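Local coordinates for protein metagenomic carboxyl esterase MGS0156 (PDB 5D8M) that probably hydrolyses carboxylic ester bonds, acting as a carboxyl esterase with what looks like an alpha/beta-hydrolase fold, at residues I87-V92 and T151-T156. Sequence-based numbering, arbitrary orientation.
Sequences IRLVLV and TIVFVT
Strands 87-92 and 151-156 run parallel and in register, from Ile-87 beside Thr-151 to Val-92 beside Thr-156, their axes 31° apart with the twist of the sheet. They are inner neighbours in the all-parallel sheet of what looks like an alpha/beta-hydrolase fold, flanked by strands 120-123 and 178-184. Five backbone hydrogen bonds join them: Arg-88 and Val-90 each donate N-H and accept at O, and Val-92 closes the ladder with its N-H. The bond from Val-153 N to Arg-88 O (2.9 Å) is nearly straight at 170°. Val-153 O accepts the N-H of Val-90 and, as a CA-H...O contact, the CA-H of Leu-89, 3.2 Å from Leu-89 CA.

On the face carrying Ile-87, Leu-89, Leu-91, Val-153 and Val-155, helix 324-338 packs over much of the aliphatic surface. Ile-87 CG2 meets Val-153 CG2 at 3.8 Å; Leu-89 lies alongside Val-153 and extends CD2 on to Val-155 CG2. Two residues on, Leu-91 lies alongside Val-155 in the same way, its CD2 3.8 Å from Val-155 CB.

The other face carries Arg-88, Val-90, Val-92, Ile-152, Phe-154 and Thr-156, and helix 159-170 packs on it through Val-164. Arg-88 starts there, but its end leads away from strand 151-156; a bend at chi3 (-59°) sets NE, which makes a salt bridge with Asp-150, and NH1 hydrogen-bonds to Thr-122 OG1. Thr-156 gives its methyl CG2 to Val-92 CB, while its OG1 hydrogen-bonds to Val-182 O of the next strand, 178-184. Val-90 straddles two partners: CG2, anti to its carbonyl carbon, touches Ile-152 CG2 at 3.9 Å, and CG1 approaches the Phe-154 ring obliquely, 3.7 Å from CE1. At that ring's edge, near its plane, Val-92 CG2 sits 3.9 Å from Phe-154 CD1.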
# COMPACT_ATOMS: atom_id res chain seq x y z
N ILE A 87 15.54 12.95 -0.59
CA ILE A 87 14.71 11.78 -0.33
C ILE A 87 14.43 11.05 -1.64
O ILE A 87 14.16 11.69 -2.65
CB ILE A 87 13.39 12.17 0.38
CG1 ILE A 87 13.70 12.60 1.81
CG2 ILE A 87 12.36 11.01 0.35
CD1 ILE A 87 12.49 13.04 2.60
N ARG A 88 14.53 9.73 -1.61
CA ARG A 88 14.12 8.89 -2.72
C ARG A 88 12.99 7.97 -2.28
O ARG A 88 13.12 7.24 -1.31
CB ARG A 88 15.29 8.06 -3.26
CG ARG A 88 14.86 7.06 -4.34
CD ARG A 88 16.07 6.31 -4.89
NE ARG A 88 17.07 7.21 -5.45
CZ ARG A 88 17.05 7.67 -6.70
NH1 ARG A 88 16.09 7.30 -7.54
NH2 ARG A 88 17.98 8.49 -7.10
N LEU A 89 11.89 8.03 -3.01
CA LEU A 89 10.76 7.15 -2.82
C LEU A 89 11.03 5.86 -3.60
O LEU A 89 11.18 5.88 -4.82
CB LEU A 89 9.47 7.82 -3.29
CG LEU A 89 9.22 9.24 -2.78
CD1 LEU A 89 7.95 9.83 -3.44
CD2 LEU A 89 9.11 9.27 -1.25
N VAL A 90 11.14 4.76 -2.87
CA VAL A 90 11.30 3.45 -3.45
C VAL A 90 9.93 2.78 -3.47
O VAL A 90 9.39 2.41 -2.42
CB VAL A 90 12.32 2.60 -2.68
CG1 VAL A 90 12.52 1.27 -3.38
CG2 VAL A 90 13.66 3.39 -2.59
N LEU A 91 9.38 2.65 -4.66
CA LEU A 91 8.03 2.16 -4.90
C LEU A 91 8.03 0.64 -5.06
O LEU A 91 8.73 0.12 -5.90
CB LEU A 91 7.45 2.81 -6.15
CG LEU A 91 7.57 4.32 -6.26
CD1 LEU A 91 7.16 4.84 -7.68
CD2 LEU A 91 6.71 4.96 -5.18
N VAL A 92 7.26 -0.06 -4.24
CA VAL A 92 7.20 -1.50 -4.31
C VAL A 92 5.76 -1.94 -4.48
O VAL A 92 4.94 -1.73 -3.57
CB VAL A 92 7.78 -2.14 -3.03
CG1 VAL A 92 7.78 -3.65 -3.16
CG2 VAL A 92 9.18 -1.59 -2.74
N THR A 151 18.09 9.59 1.10
CA THR A 151 17.27 9.11 2.21
C THR A 151 16.16 8.21 1.67
O THR A 151 15.30 8.64 0.89
CB THR A 151 16.72 10.29 3.03
OG1 THR A 151 17.81 11.05 3.55
CG2 THR A 151 15.90 9.77 4.18
N ILE A 152 16.20 6.94 2.05
CA ILE A 152 15.33 5.93 1.48
C ILE A 152 13.97 5.88 2.18
O ILE A 152 13.89 5.64 3.39
CB ILE A 152 15.99 4.54 1.54
CG1 ILE A 152 17.28 4.54 0.72
CG2 ILE A 152 15.03 3.46 1.07
CD1 ILE A 152 17.06 4.86 -0.77
N VAL A 153 12.91 6.16 1.41
CA VAL A 153 11.55 6.05 1.91
C VAL A 153 10.76 5.09 1.03
O VAL A 153 10.44 5.42 -0.11
CB VAL A 153 10.86 7.44 1.96
CG1 VAL A 153 9.36 7.29 2.34
CG2 VAL A 153 11.59 8.36 2.94
N PHE A 154 10.46 3.90 1.54
CA PHE A 154 9.64 2.96 0.79
C PHE A 154 8.20 3.47 0.73
O PHE A 154 7.68 3.95 1.74
CB PHE A 154 9.65 1.56 1.43
CG PHE A 154 10.95 0.81 1.23
CD1 PHE A 154 11.22 0.17 0.04
CD2 PHE A 154 11.90 0.75 2.26
CE1 PHE A 154 12.40 -0.54 -0.16
CE2 PHE A 154 13.09 0.03 2.07
CZ PHE A 154 13.34 -0.62 0.86
N VAL A 155 7.60 3.38 -0.45
CA VAL A 155 6.18 3.59 -0.61
C VAL A 155 5.64 2.35 -1.29
O VAL A 155 6.02 2.05 -2.43
CB VAL A 155 5.85 4.84 -1.43
CG1 VAL A 155 4.34 5.01 -1.53
CG2 VAL A 155 6.49 6.08 -0.77
N THR A 156 4.82 1.60 -0.57
CA THR A 156 4.50 0.24 -0.95
C THR A 156 3.01 0.11 -1.13
O THR A 156 2.24 0.88 -0.55
CB THR A 156 5.00 -0.76 0.15
OG1 THR A 156 4.29 -0.55 1.38
CG2 THR A 156 6.48 -0.54 0.45